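Local coordinates for protein epsin 1 (Danio rerio, PDB 5LP0) that probably binds membranes rich in phosphatidylinositol 4,5-bisphosphate and bends them, easing the formation of clathrin-coated invaginations and regulating receptor-mediated endocytosis, at residues M45-V48 with W49-L52; R79-Q82 with Q83-N87; Q92-K95 with D96-Y99. One frame throughout, in Å; residues are numbered along the deposited sequence.

Interaction 1. Residues M45-V48 with W49-L52; sequences MSMV and WKRL
Four successive i to i+4 hydrogen bonds carry the backbone from Met45–Val48 into Trp49–Leu52, beginning with Trp49 N to Met45 O at 3.0 Å, almost straight at 176°. A chi1 of -64° sets CG of Trp49 beside the backbone N, anti to the carbonyl carbon, and the indole runs alongside Met45, the two pointing the same way. CD1 of Trp49 comes to 3.0 Å from Met45 O, and Met45 CE, on a doubly bent chain, reaches 3.9 Å from Trp49 NE1. The indole N-H itself is spent on Gln83 OE1 of helix 78-86. This is the last part of helix 38-51 in the all-helical ENTH fold, packed against helices 8-15, 59-75 and 78-86. Were Trp49 an alanine, Gln83 OE1 would probably lose this donor and a gap would open beside Met45 and Cys84. On the side facing helix 59-75, Val48 CG1 and Leu52 CD1 lie side by side at 4.0 Å. The bent Met47 side chain crosses that of Arg51, with Met47 CE 3.7 Å from Arg51 NE. Beyond it, Arg51 NH1 bonds Thr16 OG1; Arg51 lies near Arg13 and His61, and all three probably bind the phosphoinositide headgroup.

Interaction 2. Residues R79-Q82 with Q83-N87; sequences RVAQ and QCREN
Gln82 and Glu86 are brought together by a bend in the glutamine: CG stands anti to the backbone N (chi1 -160°), then chi2 at -78° folds the amide toward the next turn, where an extended Glu86 crosses it. NE2 of Gln82 donates to Glu86 OE2 at a short 2.6 Å. The donor's amide plane contains that oxygen, yet the oxygen is met from above the carboxylate plane, and the two flat groups stand 90° apart. A second i to i+4 pair sits one residue earlier. Arg85 bends at chi3 and lays its guanidinium back over the helix, one face covering Ala81 O at its centre and Gln82 N toward its rim. At the margin of the group, NH1 of Arg85 comes 3.4 Å from Ala81 CB. Ala81 O meanwhile accepts the backbone bond from Arg85 N at 2.9 Å. These pairs link successive turns of helix 78-86, a short helix of the all-helical ENTH domain packed against helices 38-51 and 59-75. On the buried side, Val80 CG1 and Cys84 SG meet at 4.3 Å and both side chains pack on Ile73. The exposed Arg79 makes a cation-pi contact with Phe41 of helix 38-51. Helix 78-86 closes as Asn87 N returns to Gln83 O at 2.9 Å. On the solvent side one N-H bond spans the turn, but Gln82 OE1 lies only 2.8 Å from Glu86 OE2, and these two acceptors are likely to repel and weaken the pairing.

Interaction 3. Residues Q92-K95 with D96-Y99; sequences QTLK and DFQY
Asp96 and Phe97 are tied to Thr93 and Leu94 first through the backbone, by i to i+3 bonds of the 3-10 kind. Asp96 N reaches Thr93 O at 3.0 Å, and Phe97 N reaches Leu94 O at 3.1 Å. The second donor sits high above the carbonyl plane, 76° out of it. Lys95 N makes the same kind of bond to Gln92 O, so a short 3-10 turn prolongs helix 89-92 before the chain extends from Phe97 onward. Downstream, Gln98 NE2 folds back to Asp96 O at 3.0 Å.

Water makes the second set of links. One molecule donates both to Gln92 O at 2.6 Å and, at 3.2 Å, to Asp96 OD2. Another donates to the same OD2 at 2.8 Å and pairs with Thr93 OG1 at 2.7 Å. Asp96 keeps CG beside its backbone N (chi1 -53°), which turns the carboxylate back over the turn and within range of both waters.

Apolar contact falls to Leu94 and Phe97: Leu94 CD2 stands 4.4 Å from Phe97 CD1 at an oblique approach. Both side chains lean on Val62 of helix 59-75, while Val111 and Ala115 of helix 108-122 take up Phe97 and Leu94 respectively, so the turn is held between those two helices.

Two waters donate to one carboxylate oxygen, one of them at longer range, which would probably stabilise its negative charge while bridging Asp96 to Gln92 and Thr93 without a direct side-chain bond.

In the fold
The three contacts follow one another along the chain, on helix 38-51, on helix 78-86 and in the turn after helix 89-92. Interactions 1 and 2 have centres 13 Å apart and touch directly through Trp49, Met45 and Gln83. Interaction 1 reaches interaction 3, 16 Å away between centres, where Leu52 O meets Leu94 CD2. Interactions 2 and 3 come no nearer than about 6 Å between closest atoms. Helix 59-75 receives side chains from all three. Interaction 1 thus touches both of the others, all three lie within one ENTH domain, and interaction 1 alone holds a probable lipid-binding residue, Arg51.

Interaction 1. Residues M45-V48 with W49-L52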
ATOM      1  N   MET A  45      -5.160  -7.503  -1.439  1.00  7.88           N
ATOM      2  CA  MET A  45      -3.739  -7.730  -1.445  1.00  6.33           C
ATOM      3  C   MET A  45      -3.272  -8.019  -2.860  1.00  7.86           C
ATOM      4  O   MET A  45      -2.222  -7.518  -3.282  1.00  7.12           O
ATOM      5  CB  MET A  45      -3.370  -8.864  -0.509  1.00  7.82           C
ATOM      6  CG  MET A  45      -3.599  -8.495   0.948  1.00  7.86           C
ATOM      7  SD  MET A  45      -2.686  -7.071   1.610  1.00  8.64           S
ATOM      8  CE  MET A  45      -1.027  -7.756   1.725  1.00 13.06           C
ATOM      9  N   SER A  46      -4.048  -8.763  -3.633  1.00  6.94           N
ATOM     10  CA  SER A  46      -3.635  -9.059  -4.992  1.00  7.28           C
ATOM     11  C   SER A  46      -3.484  -7.752  -5.766  1.00  6.77           C
ATOM     12  O   SER A  46      -2.475  -7.552  -6.485  1.00  8.40           O
ATOM     13  CB  SER A  46      -4.663  -9.965  -5.670  1.00 11.63           C
ATOM     14  OG  SER A  46      -4.295 -10.154  -7.015  1.00 16.09           O
ATOM     15  N   MET A  47      -4.478  -6.873  -5.646  1.00  5.86           N
ATOM     16  CA  MET A  47      -4.431  -5.607  -6.362  1.00  7.59           C
ATOM     17  C   MET A  47      -3.277  -4.721  -5.886  1.00  5.15           C
ATOM     18  O   MET A  47      -2.632  -4.043  -6.682  1.00  6.54           O
ATOM     19  CB  MET A  47      -5.774  -4.885  -6.258  1.00  7.86           C
ATOM     20  CG  MET A  47      -5.895  -3.728  -7.248  1.00  8.62           C
ATOM     21  SD  MET A  47      -5.904  -4.310  -8.973  1.00 10.82           S
ATOM     22  CE  MET A  47      -4.574  -3.365  -9.715  1.00  9.06           C
ATOM     23  N   VAL A  48      -2.968  -4.725  -4.603  1.00  5.61           N
ATOM     24  CA  VAL A  48      -1.876  -3.910  -4.105  1.00  4.10           C
ATOM     25  C   VAL A  48      -0.552  -4.413  -4.667  1.00  4.70           C
ATOM     26  O   VAL A  48       0.273  -3.602  -5.130  1.00  5.65           O
ATOM     27  CB  VAL A  48      -1.851  -3.848  -2.550  1.00  5.81           C
ATOM     28  CG1 VAL A  48      -0.630  -3.055  -2.082  1.00  8.77           C
ATOM     29  CG2 VAL A  48      -3.114  -3.177  -1.988  1.00  5.84           C
ATOM     30  N   TRP A  49      -0.303  -5.711  -4.642  1.00  6.00           N
ATOM     31  CA  TRP A  49       0.925  -6.278  -5.202  1.00  5.89           C
ATOM     32  C   TRP A  49       1.041  -5.997  -6.694  1.00  4.31           C
ATOM     33  O   TRP A  49       2.150  -5.710  -7.187  1.00  7.04           O
ATOM     34  CB  TRP A  49       1.048  -7.786  -4.924  1.00  5.62           C
ATOM     35  CG  TRP A  49       1.173  -8.164  -3.462  1.00  6.92           C
ATOM     36  CD1 TRP A  49       0.329  -8.977  -2.756  1.00  8.28           C
ATOM     37  CD2 TRP A  49       2.206  -7.765  -2.540  1.00  6.34           C
ATOM     38  NE1 TRP A  49       0.763  -9.091  -1.466  1.00  6.51           N
ATOM     39  CE2 TRP A  49       1.905  -8.356  -1.297  1.00  6.06           C
ATOM     40  CE3 TRP A  49       3.351  -6.970  -2.648  1.00  7.42           C
ATOM     41  CZ2 TRP A  49       2.702  -8.169  -0.157  1.00  6.91           C
ATOM     42  CZ3 TRP A  49       4.142  -6.777  -1.527  1.00  6.28           C
ATOM     43  CH2 TRP A  49       3.819  -7.384  -0.290  1.00  7.29           C
ATOM     44  N   LYS A  50      -0.077  -6.006  -7.414  1.00  5.58           N
ATOM     45  CA  LYS A  50      -0.047  -5.652  -8.826  1.00  4.66           C
ATOM     46  C   LYS A  50       0.398  -4.207  -9.012  1.00  7.01           C
ATOM     47  O   LYS A  50       1.263  -3.921  -9.838  1.00  7.60           O
ATOM     48  CB  LYS A  50      -1.414  -5.847  -9.455  1.00  7.35           C
ATOM     49  CG  LYS A  50      -1.770  -7.316  -9.705  1.00  8.85           C
ATOM     50  CD  LYS A  50      -3.160  -7.468 -10.336  1.00 11.51           C
ATOM     51  CE  LYS A  50      -3.565  -8.953 -10.500  1.00 11.80           C
ATOM     52  NZ  LYS A  50      -4.979  -9.064 -10.939  1.00 18.37           N
ATOM     53  N   ARG A  51      -0.157  -3.280  -8.236  1.00  6.13           N
ATOM     54  CA  ARG A  51       0.195  -1.877  -8.381  1.00  7.30           C
ATOM     55  C   ARG A  51       1.660  -1.658  -7.983  1.00  5.71           C
ATOM     56  O   ARG A  51       2.351  -0.849  -8.590  1.00  6.48           O
ATOM     57  CB  ARG A  51      -0.754  -1.005  -7.546  1.00  5.34           C
ATOM     58  CG  ARG A  51      -2.186  -0.928  -8.145  1.00  7.25           C
ATOM     59  CD  ARG A  51      -2.192   0.104  -9.280  1.00  9.49           C
ATOM     60  NE  ARG A  51      -3.183  -0.040 -10.362  1.00 19.99           N
ATOM     61  CZ  ARG A  51      -4.238   0.754 -10.546  1.00 16.20           C
ATOM     62  NH1 ARG A  51      -4.545   1.689  -9.665  1.00 20.72           N
ATOM     63  NH2 ARG A  51      -5.034   0.580 -11.594  1.00 18.30           N
ATOM     64  N   LEU A  52       2.151  -2.429  -7.016  1.00  5.60           N
ATOM     65  CA  LEU A  52       3.539  -2.355  -6.582  1.00  5.56           C
ATOM     66  C   LEU A  52       4.524  -2.898  -7.625  1.00  6.36           C
ATOM     67  O   LEU A  52       5.736  -2.706  -7.485  1.00  7.63           O
ATOM     68  CB  LEU A  52       3.723  -3.131  -5.267  1.00  5.35           C
ATOM     69  CG  LEU A  52       3.168  -2.459  -4.007  1.00  5.51           C
ATOM     70  CD1 LEU A  52       3.234  -3.425  -2.846  1.00  5.47           C
ATOM     71  CD2 LEU A  52       3.900  -1.161  -3.640  1.00  6.49           C
TER

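Interaction 2. Residues R79-Q82 with Q83-N87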
ATOM      1  N   ARG A  79      -3.038  -9.853   9.432  1.00  9.16           N
ATOM      2  CA  ARG A  79      -2.712 -10.688   8.276  1.00  9.40           C
ATOM      3  C   ARG A  79      -2.030  -9.885   7.180  1.00  8.40           C
ATOM      4  O   ARG A  79      -1.313 -10.448   6.370  1.00  9.05           O
ATOM      5  CB  ARG A  79      -3.971 -11.339   7.692  1.00 10.93           C
ATOM      6  CG  ARG A  79      -4.659 -12.361   8.606  1.00 17.77           C
ATOM      7  CD  ARG A  79      -5.780 -13.151   7.880  1.00 18.82           C
ATOM      8  NE  ARG A  79      -5.223 -13.979   6.807  1.00 27.71           N
ATOM      9  CZ  ARG A  79      -5.743 -14.094   5.586  1.00 28.51           C
ATOM     10  NH1 ARG A  79      -6.853 -13.450   5.256  1.00 24.22           N
ATOM     11  NH2 ARG A  79      -5.148 -14.864   4.685  1.00 31.56           N
ATOM     12  N   VAL A  80      -2.274  -8.582   7.146  1.00  8.80           N
ATOM     13  CA  VAL A  80      -1.627  -7.723   6.148  1.00  7.47           C
ATOM     14  C   VAL A  80      -0.107  -7.721   6.354  1.00  7.76           C
ATOM     15  O   VAL A  80       0.663  -8.044   5.431  1.00  7.97           O
ATOM     16  CB  VAL A  80      -2.161  -6.275   6.181  1.00  6.97           C
ATOM     17  CG1 VAL A  80      -1.379  -5.402   5.157  1.00  7.44           C
ATOM     18  CG2 VAL A  80      -3.660  -6.228   5.870  1.00  7.37           C
ATOM     19  N   ALA A  81       0.330  -7.360   7.562  1.00  8.99           N
ATOM     20  CA  ALA A  81       1.763  -7.297   7.858  1.00 10.99           C
ATOM     21  C   ALA A  81       2.402  -8.673   7.673  1.00 13.76           C
ATOM     22  O   ALA A  81       3.527  -8.804   7.204  1.00 11.97           O
ATOM     23  CB  ALA A  81       2.003  -6.755   9.279  1.00 12.39           C
ATOM     24  N   GLN A  82       1.683  -9.717   8.057  1.00  9.91           N
ATOM     25  CA  GLN A  82       2.208 -11.054   7.906  1.00 11.92           C
ATOM     26  C   GLN A  82       2.463 -11.383   6.448  1.00  8.99           C
ATOM     27  O   GLN A  82       3.521 -11.920   6.112  1.00 11.56           O
ATOM     28  CB  GLN A  82       1.226 -12.083   8.474  1.00 13.79           C
ATOM     29  CG  GLN A  82       1.874 -13.421   8.793  1.00 32.15           C
ATOM     30  CD  GLN A  82       2.112 -14.308   7.579  1.00 38.55           C
ATOM     31  OE1 GLN A  82       1.500 -14.128   6.513  1.00 42.22           O
ATOM     32  NE2 GLN A  82       3.006 -15.296   7.743  1.00 37.22           N
ATOM     33  N   GLN A  83       1.503 -11.074   5.574  1.00  8.98           N
ATOM     34  CA  GLN A  83       1.694 -11.384   4.166  1.00  8.56           C
ATOM     35  C   GLN A  83       2.809 -10.504   3.578  1.00  8.62           C
ATOM     36  O   GLN A  83       3.597 -10.962   2.729  1.00  8.82           O
ATOM     37  CB  GLN A  83       0.395 -11.261   3.362  1.00 10.11           C
ATOM     38  CG  GLN A  83       0.617 -11.616   1.902  1.00  8.28           C
ATOM     39  CD  GLN A  83      -0.633 -11.674   1.064  1.00  9.25           C
ATOM     40  OE1 GLN A  83      -0.762 -10.983   0.047  1.00  9.47           O
ATOM     41  NE2 GLN A  83      -1.540 -12.519   1.447  1.00 12.92           N
ATOM     42  N   CYS A  84       2.931  -9.276   4.064  1.00  7.91           N
ATOM     43  CA  CYS A  84       3.965  -8.386   3.545  1.00  9.93           C
ATOM     44  C   CYS A  84       5.362  -8.899   3.907  1.00 10.55           C
ATOM     45  O   CYS A  84       6.280  -8.859   3.093  1.00 13.40           O
ATOM     46  CB  CYS A  84       3.790  -6.982   4.078  1.00  8.79           C
ATOM     47  SG  CYS A  84       2.450  -6.082   3.336  1.00 10.01           S
ATOM     48  N   ARG A  85       5.504  -9.427   5.115  1.00 13.05           N
ATOM     49  CA  ARG A  85       6.775  -9.975   5.563  1.00 12.38           C
ATOM     50  C   ARG A  85       7.100 -11.222   4.753  1.00 14.02           C
ATOM     51  O   ARG A  85       8.262 -11.447   4.395  1.00 16.52           O
ATOM     52  CB  ARG A  85       6.761 -10.299   7.068  1.00 16.91           C
ATOM     53  CG  ARG A  85       6.857  -9.080   7.967  1.00 20.14           C
ATOM     54  CD  ARG A  85       7.123  -9.466   9.437  1.00 28.66           C
ATOM     55  NE  ARG A  85       5.944 -10.050  10.077  1.00 37.50           N
ATOM     56  CZ  ARG A  85       4.926  -9.337  10.553  1.00 37.54           C
ATOM     57  NH1 ARG A  85       4.952  -8.019  10.475  1.00 46.79           N
ATOM     58  NH2 ARG A  85       3.873  -9.931  11.107  1.00 38.44           N
ATOM     59  N   GLU A  86       6.072 -12.017   4.455  1.00 13.26           N
ATOM     60  CA  GLU A  86       6.232 -13.194   3.592  1.00 14.17           C
ATOM     61  C   GLU A  86       6.680 -12.815   2.176  1.00 16.51           C
ATOM     62  O   GLU A  86       7.401 -13.564   1.519  1.00 20.31           O
ATOM     63  CB  GLU A  86       4.930 -14.004   3.487  1.00 24.13           C
ATOM     64  CG  GLU A  86       4.618 -14.888   4.664  1.00 29.88           C
ATOM     65  CD  GLU A  86       3.299 -15.632   4.480  1.00 39.29           C
ATOM     66  OE1 GLU A  86       2.668 -15.507   3.404  1.00 41.22           O
ATOM     67  OE2 GLU A  86       2.890 -16.341   5.416  1.00 38.96           O
ATOM     68  N   ASN A  87       6.207 -11.668   1.702  1.00 10.43           N
ATOM     69  CA  ASN A  87       6.508 -11.208   0.354  1.00  8.70           C
ATOM     70  C   ASN A  87       7.435 -10.013   0.361  1.00  7.36           C
ATOM     71  O   ASN A  87       7.296  -9.110  -0.463  1.00  8.10           O
ATOM     72  CB  ASN A  87       5.229 -10.861  -0.392  1.00  9.37           C
ATOM     73  CG  ASN A  87       4.411 -12.076  -0.724  1.00 16.13           C
ATOM     74  OD1 ASN A  87       3.569 -12.485   0.061  1.00 23.93           O
ATOM     75  ND2 ASN A  87       4.659 -12.672  -1.898  1.00 15.95           N
TER

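Interaction 3. Residues Q92-K95 with D96-Y99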
ATOM      1  N   GLN A  92      11.364  -4.851  -1.135  1.00  7.30           N
ATOM      2  CA  GLN A  92      12.806  -4.581  -1.224  1.00  6.35           C
ATOM      3  C   GLN A  92      13.240  -4.192  -2.634  1.00  7.70           C
ATOM      4  O   GLN A  92      14.081  -3.327  -2.806  1.00  8.59           O
ATOM      5  CB  GLN A  92      13.606  -5.802  -0.757  1.00 11.82           C
ATOM      6  CG  GLN A  92      13.543  -6.014   0.722  1.00 16.30           C
ATOM      7  CD  GLN A  92      14.211  -7.296   1.158  1.00 22.22           C
ATOM      8  OE1 GLN A  92      14.444  -8.192   0.349  1.00 24.03           O
ATOM      9  NE2 GLN A  92      14.531  -7.386   2.446  1.00 26.04           N
ATOM     10  N   THR A  93      12.644  -4.809  -3.650  1.00  6.56           N
ATOM     11  CA  THR A  93      13.038  -4.538  -5.018  1.00  6.40           C
ATOM     12  C   THR A  93      12.804  -3.074  -5.356  1.00  8.01           C
ATOM     13  O   THR A  93      13.477  -2.531  -6.231  1.00  8.51           O
ATOM     14  CB  THR A  93      12.304  -5.451  -5.995  1.00  6.92           C
ATOM     15  OG1 THR A  93      12.856  -5.291  -7.287  1.00 11.12           O
ATOM     16  CG2 THR A  93      10.789  -5.175  -6.071  1.00  8.29           C
ATOM     17  N   LEU A  94      11.860  -2.447  -4.665  1.00  6.88           N
ATOM     18  CA  LEU A  94      11.487  -1.073  -4.968  1.00  6.93           C
ATOM     19  C   LEU A  94      12.533  -0.046  -4.524  1.00  9.05           C
ATOM     20  O   LEU A  94      12.489   1.111  -4.947  1.00  9.98           O
ATOM     21  CB  LEU A  94      10.130  -0.743  -4.367  1.00  9.55           C
ATOM     22  CG  LEU A  94       9.000  -1.655  -4.873  1.00  8.42           C
ATOM     23  CD1 LEU A  94       7.669  -1.309  -4.169  1.00  8.29           C
ATOM     24  CD2 LEU A  94       8.848  -1.595  -6.383  1.00  7.98           C
ATOM     25  N   LYS A  95      13.477  -0.472  -3.689  1.00  9.29           N
ATOM     26  CA  LYS A  95      14.616   0.374  -3.325  1.00  9.91           C
ATOM     27  C   LYS A  95      15.512   0.586  -4.543  1.00  8.86           C
ATOM     28  O   LYS A  95      16.351   1.464  -4.523  1.00 11.16           O
ATOM     29  CB  LYS A  95      15.401  -0.247  -2.166  1.00 10.89           C
ATOM     30  CG  LYS A  95      14.572  -0.331  -0.867  1.00 10.39           C
ATOM     31  CD  LYS A  95      15.245  -1.099   0.261  1.00 15.71           C
ATOM     32  CE  LYS A  95      16.524  -0.428   0.680  1.00 20.85           C
ATOM     33  NZ  LYS A  95      17.145  -1.162   1.812  1.00 25.31           N
ATOM     34  N   ASP A  96      15.308  -0.222  -5.589  1.00 10.17           N
ATOM     35  CA  ASP A  96      16.042  -0.108  -6.855  1.00 11.33           C
ATOM     36  C   ASP A  96      15.238   0.513  -7.984  1.00 11.63           C
ATOM     37  O   ASP A  96      15.724   0.590  -9.114  1.00 13.29           O
ATOM     38  CB  ASP A  96      16.517  -1.490  -7.335  1.00 14.51           C
ATOM     39  CG  ASP A  96      17.289  -2.243  -6.281  1.00 16.77           C
ATOM     40  OD1 ASP A  96      18.177  -1.640  -5.655  1.00 18.99           O
ATOM     41  OD2 ASP A  96      17.005  -3.448  -6.080  1.00 17.86           O
ATOM     42  N   PHE A  97      14.017   0.944  -7.696  1.00 11.84           N
ATOM     43  CA  PHE A  97      13.115   1.448  -8.726  1.00 10.30           C
ATOM     44  C   PHE A  97      13.670   2.701  -9.383  1.00 10.50           C
ATOM     45  O   PHE A  97      14.114   3.605  -8.694  1.00 11.39           O
ATOM     46  CB  PHE A  97      11.749   1.734  -8.101  1.00  8.90           C
ATOM     47  CG  PHE A  97      10.695   2.164  -9.077  1.00  8.28           C
ATOM     48  CD1 PHE A  97       9.790   1.249  -9.577  1.00  8.84           C
ATOM     49  CD2 PHE A  97      10.583   3.488  -9.478  1.00  7.88           C
ATOM     50  CE1 PHE A  97       8.805   1.634 -10.441  1.00  8.79           C
ATOM     51  CE2 PHE A  97       9.583   3.865 -10.363  1.00  9.23           C
ATOM     52  CZ  PHE A  97       8.709   2.920 -10.851  1.00  8.99           C
ATOM     53  N   GLN A  98      13.631   2.742 -10.714  1.00  9.32           N
ATOM     54  CA  GLN A  98      14.116   3.890 -11.490  1.00 10.38           C
ATOM     55  C   GLN A  98      13.010   4.492 -12.326  1.00 10.84           C
ATOM     56  O   GLN A  98      12.285   3.774 -13.015  1.00 11.39           O
ATOM     57  CB  GLN A  98      15.221   3.466 -12.476  1.00 13.37           C
ATOM     58  CG  GLN A  98      16.390   2.709 -11.888  1.00 13.31           C
ATOM     59  CD  GLN A  98      17.186   3.522 -10.886  1.00 15.30           C
ATOM     60  OE1 GLN A  98      17.618   4.633 -11.173  1.00 18.97           O
ATOM     61  NE2 GLN A  98      17.382   2.963  -9.695  1.00 15.01           N
ATOM     62  N   TYR A  99      12.901   5.813 -12.303  1.00 11.91           N
ATOM     63  CA  TYR A  99      12.139   6.522 -13.333  1.00 12.43           C
ATOM     64  C   TYR A  99      12.493   7.993 -13.422  1.00 14.37           C
ATOM     65  O   TYR A  99      12.344   8.729 -12.453  1.00 14.63           O
ATOM     66  CB  TYR A  99      10.625   6.372 -13.130  1.00 10.33           C
ATOM     67  CG  TYR A  99       9.836   6.995 -14.265  1.00 10.64           C
ATOM     68  CD1 TYR A  99       9.971   6.517 -15.563  1.00 12.23           C
ATOM     69  CD2 TYR A  99       8.971   8.057 -14.046  1.00 11.68           C
ATOM     70  CE1 TYR A  99       9.254   7.063 -16.613  1.00 13.30           C
ATOM     71  CE2 TYR A  99       8.258   8.637 -15.110  1.00 12.99           C
ATOM     72  CZ  TYR A  99       8.397   8.116 -16.375  1.00 12.62           C
ATOM     73  OH  TYR A  99       7.691   8.678 -17.410  1.00 16.55           O
TER
HETATM   74  O   HOH W   1      16.694  -3.667  -2.857  1.00 21.76           O
HETATM   75  O   HOH W   2      15.477  -5.018  -7.794  1.00 17.10           O